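Local coordinates for protein serine racemase (Enterococcus faecalis, PDB 4ECL) that belongs to the alanine racemase family, joining a TIM-barrel domain to a mostly beta C-terminal domain in the cytoplasmic part of the VanTG racemase, at residues 298-302 with 332-336; 276-282 with 315-321. One frame throughout, in Å; residues are numbered along the deposited sequence.

In the fold
Both contacts are antiparallel strand pairs in the mixed, curled sheet of the C-terminal domain of this alanine racemase-type fold, with centres about 10 Å apart. Their segments interleave along the chain, in the order 276-282, 298-302, 315-321, 332-336, so that each strand of interaction 2 is followed by one of interaction 1. Strand 245-257 pairs with both 275-280 and 332-334, and strand 304-309 pairs with both 298-301 and 317-320, which closes the sheet into a barrel-like ring round a shared apolar interior. There V299 meets V319, A333 meets L280, L335 meets I282 and I301 meets V321. The second subunit reaches interaction 2 alone.

Interaction 1: residues 298-302 with 332-336; sequences YVLIG and IATLI
The carbonyl oxygen of L300 takes the backbone N-H of T334, with T334 N 2.8 Å from L300 O in a nearly straight bond (169°) within the carbonyl plane; a water 2.9 Å from L300 O probably shares its protons among several acceptors. A333 adds a CH...O contact, its CA 3.3 Å from the same oxygen. The return bond from L300 N to T334 O makes L300 and T334 an antiparallel hydrogen-bonded pair. The water near L300 O also reaches I332 O and T334 OG1, the latter at 2.7 Å; OG1 is further bonded to NZ of K248 on the adjacent strand 245-257.

On the face of V299 and I301 the contact is apolar. V299 lies alongside L335, both pointing the same way, and CG1 of V299, set beside its own backbone N (chi1 -59°), touches L335 CG at 3.7 Å. CG1 of I301 packs on A333 CB, also at 3.7 Å. On the other face the CB atoms of L300 and T334 are 4.1 Å apart. A classic bulge, in which L335 and I336 stand across from the single residue L247, interrupts the regular pairing with strand 245-257. Two direct backbone bonds thus hold the centre of this short pair; one water joins the carbonyls of Y298 and L335 at one end, another spans L300 O, I332 O and T334 OG1, and V299, I301 and A333 turn toward the interior shared with strands 275-280 and 317-320.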
loop_
_atom_site.group_PDB
_atom_site.type_symbol
_atom_site.label_atom_id
_atom_site.label_comp_id
_atom_site.label_asym_id
_atom_site.label_seq_id
_atom_site.Cartn_x
_atom_site.Cartn_y
_atom_site.Cartn_z
ATOM N N TYR A 298 -13.592 -11.456 -8.953
ATOM C CA TYR A 298 -13.212 -12.776 -9.413
ATOM C C TYR A 298 -11.835 -12.648 -10.042
ATOM O O TYR A 298 -11.352 -11.546 -10.265
ATOM C CB TYR A 298 -14.225 -13.299 -10.438
ATOM C CG TYR A 298 -14.451 -12.363 -11.613
ATOM C CD1 TYR A 298 -13.597 -12.377 -12.706
ATOM C CD2 TYR A 298 -15.517 -11.465 -11.624
ATOM C CE1 TYR A 298 -13.794 -11.526 -13.782
ATOM C CE2 TYR A 298 -15.720 -10.607 -12.697
ATOM C CZ TYR A 298 -14.854 -10.645 -13.770
ATOM O OH TYR A 298 -15.036 -9.803 -14.844
ATOM N N VAL A 299 -11.187 -13.763 -10.330
ATOM C CA VAL A 299 -9.963 -13.674 -11.102
ATOM C C VAL A 299 -10.140 -14.455 -12.393
ATOM O O VAL A 299 -11.125 -15.175 -12.559
ATOM C CB VAL A 299 -8.760 -14.194 -10.314
ATOM C CG1 VAL A 299 -8.593 -13.397 -9.016
ATOM C CG2 VAL A 299 -8.926 -15.677 -10.005
ATOM N N LEU A 300 -9.199 -14.304 -13.317
ATOM C CA LEU A 300 -9.251 -15.079 -14.547
ATOM C C LEU A 300 -8.220 -16.204 -14.505
ATOM O O LEU A 300 -7.024 -15.975 -14.293
ATOM C CB LEU A 300 -9.049 -14.195 -15.781
ATOM C CG LEU A 300 -10.060 -13.053 -15.975
ATOM C CD1 LEU A 300 -9.750 -12.244 -17.240
ATOM C CD2 LEU A 300 -11.498 -13.561 -16.002
ATOM N N ILE A 301 -8.705 -17.423 -14.679
ATOM C CA ILE A 301 -7.835 -18.585 -14.779
ATOM C C ILE A 301 -8.291 -19.411 -15.975
ATOM O O ILE A 301 -9.477 -19.729 -16.099
ATOM C CB ILE A 301 -7.852 -19.453 -13.509
ATOM C CG1 ILE A 301 -7.267 -18.678 -12.324
ATOM C CG2 ILE A 301 -7.045 -20.723 -13.743
ATOM C CD1 ILE A 301 -7.410 -19.384 -10.979
ATOM N N GLY A 302 -7.347 -19.738 -16.854
ATOM C CA GLY A 302 -7.658 -20.458 -18.078
ATOM C C GLY A 302 -8.762 -19.780 -18.870
ATOM O O GLY A 302 -9.606 -20.444 -19.479
ATOM N N ILE A 332 -1.438 -19.500 -13.931
ATOM C CA ILE A 332 -1.449 -18.065 -13.783
ATOM C C ILE A 332 -2.871 -17.556 -13.620
ATOM O O ILE A 332 -3.722 -17.774 -14.475
ATOM C CB ILE A 332 -0.786 -17.395 -14.986
ATOM C CG1 ILE A 332 0.700 -17.748 -15.009
ATOM C CG2 ILE A 332 -0.951 -15.874 -14.912
ATOM C CD1 ILE A 332 1.363 -17.485 -16.337
ATOM N N ALA A 333 -3.117 -16.879 -12.504
ATOM C CA ALA A 333 -4.363 -16.158 -12.305
ATOM C C ALA A 333 -4.153 -14.677 -12.649
ATOM O O ALA A 333 -3.174 -14.064 -12.225
ATOM C CB ALA A 333 -4.831 -16.296 -10.859
ATOM N N THR A 334 -5.088 -14.113 -13.403
ATOM C CA THR A 334 -5.042 -12.708 -13.782
ATOM C C THR A 334 -6.043 -11.944 -12.919
ATOM O O THR A 334 -7.252 -12.155 -13.031
ATOM C CB THR A 334 -5.366 -12.565 -15.283
ATOM O OG1 THR A 334 -4.316 -13.179 -16.037
ATOM C CG2 THR A 334 -5.476 -11.107 -15.695
ATOM N N LEU A 335 -5.543 -11.098 -12.024
ATOM C CA LEU A 335 -6.415 -10.341 -11.132
ATOM C C LEU A 335 -6.776 -8.996 -11.750
ATOM O O LEU A 335 -7.826 -8.413 -11.459
ATOM C CB LEU A 335 -5.754 -10.135 -9.761
ATOM C CG LEU A 335 -5.459 -11.403 -8.956
ATOM C CD1 LEU A 335 -4.123 -12.041 -9.368
ATOM C CD2 LEU A 335 -5.487 -11.124 -7.457
ATOM N N ILE A 336 -5.879 -8.505 -12.592
ATOM C CA ILE A 336 -6.131 -7.316 -13.392
ATOM C C ILE A 336 -5.488 -7.603 -14.727
ATOM O O ILE A 336 -4.306 -7.957 -14.769
ATOM C CB ILE A 336 -5.459 -6.053 -12.802
ATOM C CG1 ILE A 336 -6.101 -5.648 -11.474
ATOM C CG2 ILE A 336 -5.555 -4.886 -13.794
ATOM C CD1 ILE A 336 -5.395 -4.486 -10.784
HETATM O O HOH W 1 -10.043 -9.069 -9.432
HETATM O O HOH W 2 -4.738 -15.863 -16.111
HETATM O O HOH W 3 -4.643 -19.436 -16.607
#

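Interaction 2: residues 276-282 with 315-321; sequences LIAILPI and DQLAVDV
Five backbone hydrogen bonds join L276, A278 and L280 to V321, V319 and L317 in antiparallel fashion. A278 and V319 exchange two, with A278 N 2.9 Å from V319 O, and L280 and L317 exchange two more; V321 N gives the fifth to L276 O. Between them, CA-H groups of I277, I279, A318 and Q316 point at carbonyl oxygens of the facing strand. P281 then centres an inverse gamma turn, closed by a weak bond from I282 N to L280 O, and takes the chain out of the pairing.

Apolar contacts cover both faces. On one, A278 CB touches both V319 CG2 (3.9 Å) and V321 CG1 (4.0 Å). L280 and L317 cross at a slant with their CD1 atoms 3.9 Å apart. L317 holds CG between its backbone N and carbonyl carbon (chi1 59°), which brings CD2 alongside I282, 4.2 Å from I282 CG2. On the opposite face A318 CB is met by both I277 CG2 (3.7 Å) and I279 CD1 (3.8 Å), two side chains of the facing strand.

Polar groups gather at the ends. Q316 OE1 approaches I279 CG2 to 3.3 Å, a polar atom against a methyl. D320 OD1 is hydrogen-bonded to T322 OG1, which also binds L276 N, while D315 forms a salt bridge with R367.

The pair belongs to the closed, barrel-like sheet of the C-terminal domain: strand 245-257 flanks it beside 275-280, and strand 304-309 beside 317-320. The A278, L280 and V319 face turns toward strand 298-301, where V319 packs on V299 and I301; the I279 and A318 face meets R132 of the second subunit.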
loop_
_atom_site.group_PDB
_atom_site.type_symbol
_atom_site.label_atom_id
_atom_site.label_comp_id
_atom_site.label_asym_id
_atom_site.label_seq_id
_atom_site.Cartn_x
_atom_site.Cartn_y
_atom_site.Cartn_z
ATOM N N LEU A 276 -13.785 -27.175 -5.844
ATOM C CA LEU A 276 -12.344 -27.085 -5.969
ATOM C C LEU A 276 -11.922 -25.649 -5.687
ATOM O O LEU A 276 -12.480 -24.701 -6.255
ATOM C CB LEU A 276 -11.898 -27.488 -7.369
ATOM C CG LEU A 276 -11.842 -28.987 -7.630
ATOM C CD1 LEU A 276 -11.541 -29.248 -9.106
ATOM C CD2 LEU A 276 -10.792 -29.619 -6.737
ATOM N N ILE A 277 -10.931 -25.496 -4.816
ATOM C CA ILE A 277 -10.429 -24.176 -4.442
ATOM C C ILE A 277 -8.970 -24.010 -4.837
ATOM O O ILE A 277 -8.142 -24.873 -4.546
ATOM C CB ILE A 277 -10.567 -23.947 -2.913
ATOM C CG1 ILE A 277 -12.033 -23.736 -2.543
ATOM C CG2 ILE A 277 -9.732 -22.763 -2.451
ATOM C CD1 ILE A 277 -12.729 -22.736 -3.428
ATOM N N ALA A 278 -8.648 -22.906 -5.498
ATOM C CA ALA A 278 -7.255 -22.608 -5.776
ATOM C C ALA A 278 -6.760 -21.556 -4.807
ATOM O O ALA A 278 -7.432 -20.553 -4.552
ATOM C CB ALA A 278 -7.067 -22.145 -7.203
ATOM N N ILE A 279 -5.571 -21.775 -4.269
ATOM C CA ILE A 279 -4.987 -20.802 -3.361
ATOM C C ILE A 279 -3.969 -19.960 -4.112
ATOM O O ILE A 279 -3.057 -20.502 -4.743
ATOM C CB ILE A 279 -4.317 -21.496 -2.163
ATOM C CG1 ILE A 279 -5.326 -22.402 -1.451
ATOM C CG2 ILE A 279 -3.751 -20.471 -1.208
ATOM C CD1 ILE A 279 -6.516 -21.645 -0.885
ATOM N N LEU A 280 -4.144 -18.643 -4.047
ATOM C CA LEU A 280 -3.231 -17.681 -4.659
ATOM C C LEU A 280 -2.406 -16.976 -3.585
ATOM O O LEU A 280 -2.940 -16.539 -2.567
ATOM C CB LEU A 280 -4.015 -16.638 -5.451
ATOM C CG LEU A 280 -4.839 -17.137 -6.641
ATOM C CD1 LEU A 280 -5.588 -15.988 -7.289
ATOM C CD2 LEU A 280 -3.951 -17.836 -7.664
ATOM N N PRO A 281 -1.099 -16.850 -3.816
ATOM C CA PRO A 281 -0.166 -16.269 -2.851
ATOM C C PRO A 281 -0.122 -14.763 -3.019
ATOM O O PRO A 281 0.946 -14.180 -3.200
ATOM C CB PRO A 281 1.161 -16.885 -3.270
ATOM C CG PRO A 281 1.031 -16.984 -4.772
ATOM C CD PRO A 281 -0.421 -17.269 -5.052
ATOM N N ILE A 282 -1.294 -14.140 -3.001
ATOM C CA ILE A 282 -1.388 -12.692 -3.003
ATOM C C ILE A 282 -2.471 -12.259 -2.028
ATOM O O ILE A 282 -3.545 -12.867 -1.964
ATOM C CB ILE A 282 -1.683 -12.123 -4.399
ATOM C CG1 ILE A 282 -1.630 -10.594 -4.377
ATOM C CG2 ILE A 282 -3.047 -12.580 -4.908
ATOM C CD1 ILE A 282 -1.913 -9.981 -5.773
ATOM N N ASP A 315 -1.459 -12.176 2.991
ATOM C CA ASP A 315 -0.557 -12.651 1.939
ATOM C C ASP A 315 -1.124 -13.715 0.992
ATOM O O ASP A 315 -0.391 -14.235 0.149
ATOM C CB ASP A 315 0.736 -13.183 2.555
ATOM C CG ASP A 315 1.072 -12.505 3.864
ATOM O OD1 ASP A 315 1.552 -11.345 3.832
ATOM O OD2 ASP A 315 0.848 -13.140 4.921
ATOM N N GLN A 316 -2.403 -14.056 1.130
ATOM C CA GLN A 316 -2.984 -15.095 0.286
ATOM C C GLN A 316 -4.483 -14.926 0.215
ATOM O O GLN A 316 -5.070 -14.239 1.053
ATOM C CB GLN A 316 -2.674 -16.501 0.840
ATOM C CG GLN A 316 -3.366 -16.801 2.179
ATOM C CD GLN A 316 -3.281 -18.270 2.602
ATOM O OE1 GLN A 316 -3.235 -19.166 1.766
ATOM N NE2 GLN A 316 -3.268 -18.512 3.907
ATOM N N LEU A 317 -5.091 -15.570 -0.778
ATOM C CA LEU A 317 -6.543 -15.634 -0.901
ATOM C C LEU A 317 -6.958 -16.911 -1.639
ATOM O O LEU A 317 -6.103 -17.681 -2.090
ATOM C CB LEU A 317 -7.099 -14.381 -1.593
ATOM C CG LEU A 317 -6.669 -13.990 -3.006
ATOM C CD1 LEU A 317 -7.475 -14.746 -4.068
ATOM C CD2 LEU A 317 -6.836 -12.498 -3.173
ATOM N N ALA A 318 -8.266 -17.137 -1.745
ATOM C CA ALA A 318 -8.787 -18.353 -2.343
ATOM C C ALA A 318 -9.818 -18.065 -3.439
ATOM O O ALA A 318 -10.652 -17.168 -3.302
ATOM C CB ALA A 318 -9.397 -19.234 -1.267
ATOM N N VAL A 319 -9.765 -18.826 -4.526
ATOM C CA VAL A 319 -10.767 -18.679 -5.580
ATOM C C VAL A 319 -11.403 -20.006 -5.947
ATOM O O VAL A 319 -10.838 -21.081 -5.712
ATOM C CB VAL A 319 -10.204 -18.013 -6.841
ATOM C CG1 VAL A 319 -9.775 -16.568 -6.540
ATOM C CG2 VAL A 319 -9.055 -18.817 -7.389
ATOM N N ASP A 320 -12.592 -19.920 -6.530
ATOM C CA ASP A 320 -13.394 -21.095 -6.842
ATOM C C ASP A 320 -13.094 -21.564 -8.259
ATOM O O ASP A 320 -13.381 -20.857 -9.217
ATOM C CB ASP A 320 -14.863 -20.705 -6.731
ATOM C CG ASP A 320 -15.783 -21.892 -6.671
ATOM O OD1 ASP A 320 -15.361 -23.008 -7.046
ATOM O OD2 ASP A 320 -16.941 -21.699 -6.248
ATOM N N VAL A 321 -12.514 -22.749 -8.402
ATOM C CA VAL A 321 -12.209 -23.274 -9.737
ATOM C C VAL A 321 -12.993 -24.543 -10.055
ATOM O O VAL A 321 -12.597 -25.328 -10.920
ATOM C CB VAL A 321 -10.691 -23.494 -9.945
ATOM C CG1 VAL A 321 -9.964 -22.148 -9.945
ATOM C CG2 VAL A 321 -10.124 -24.406 -8.875
#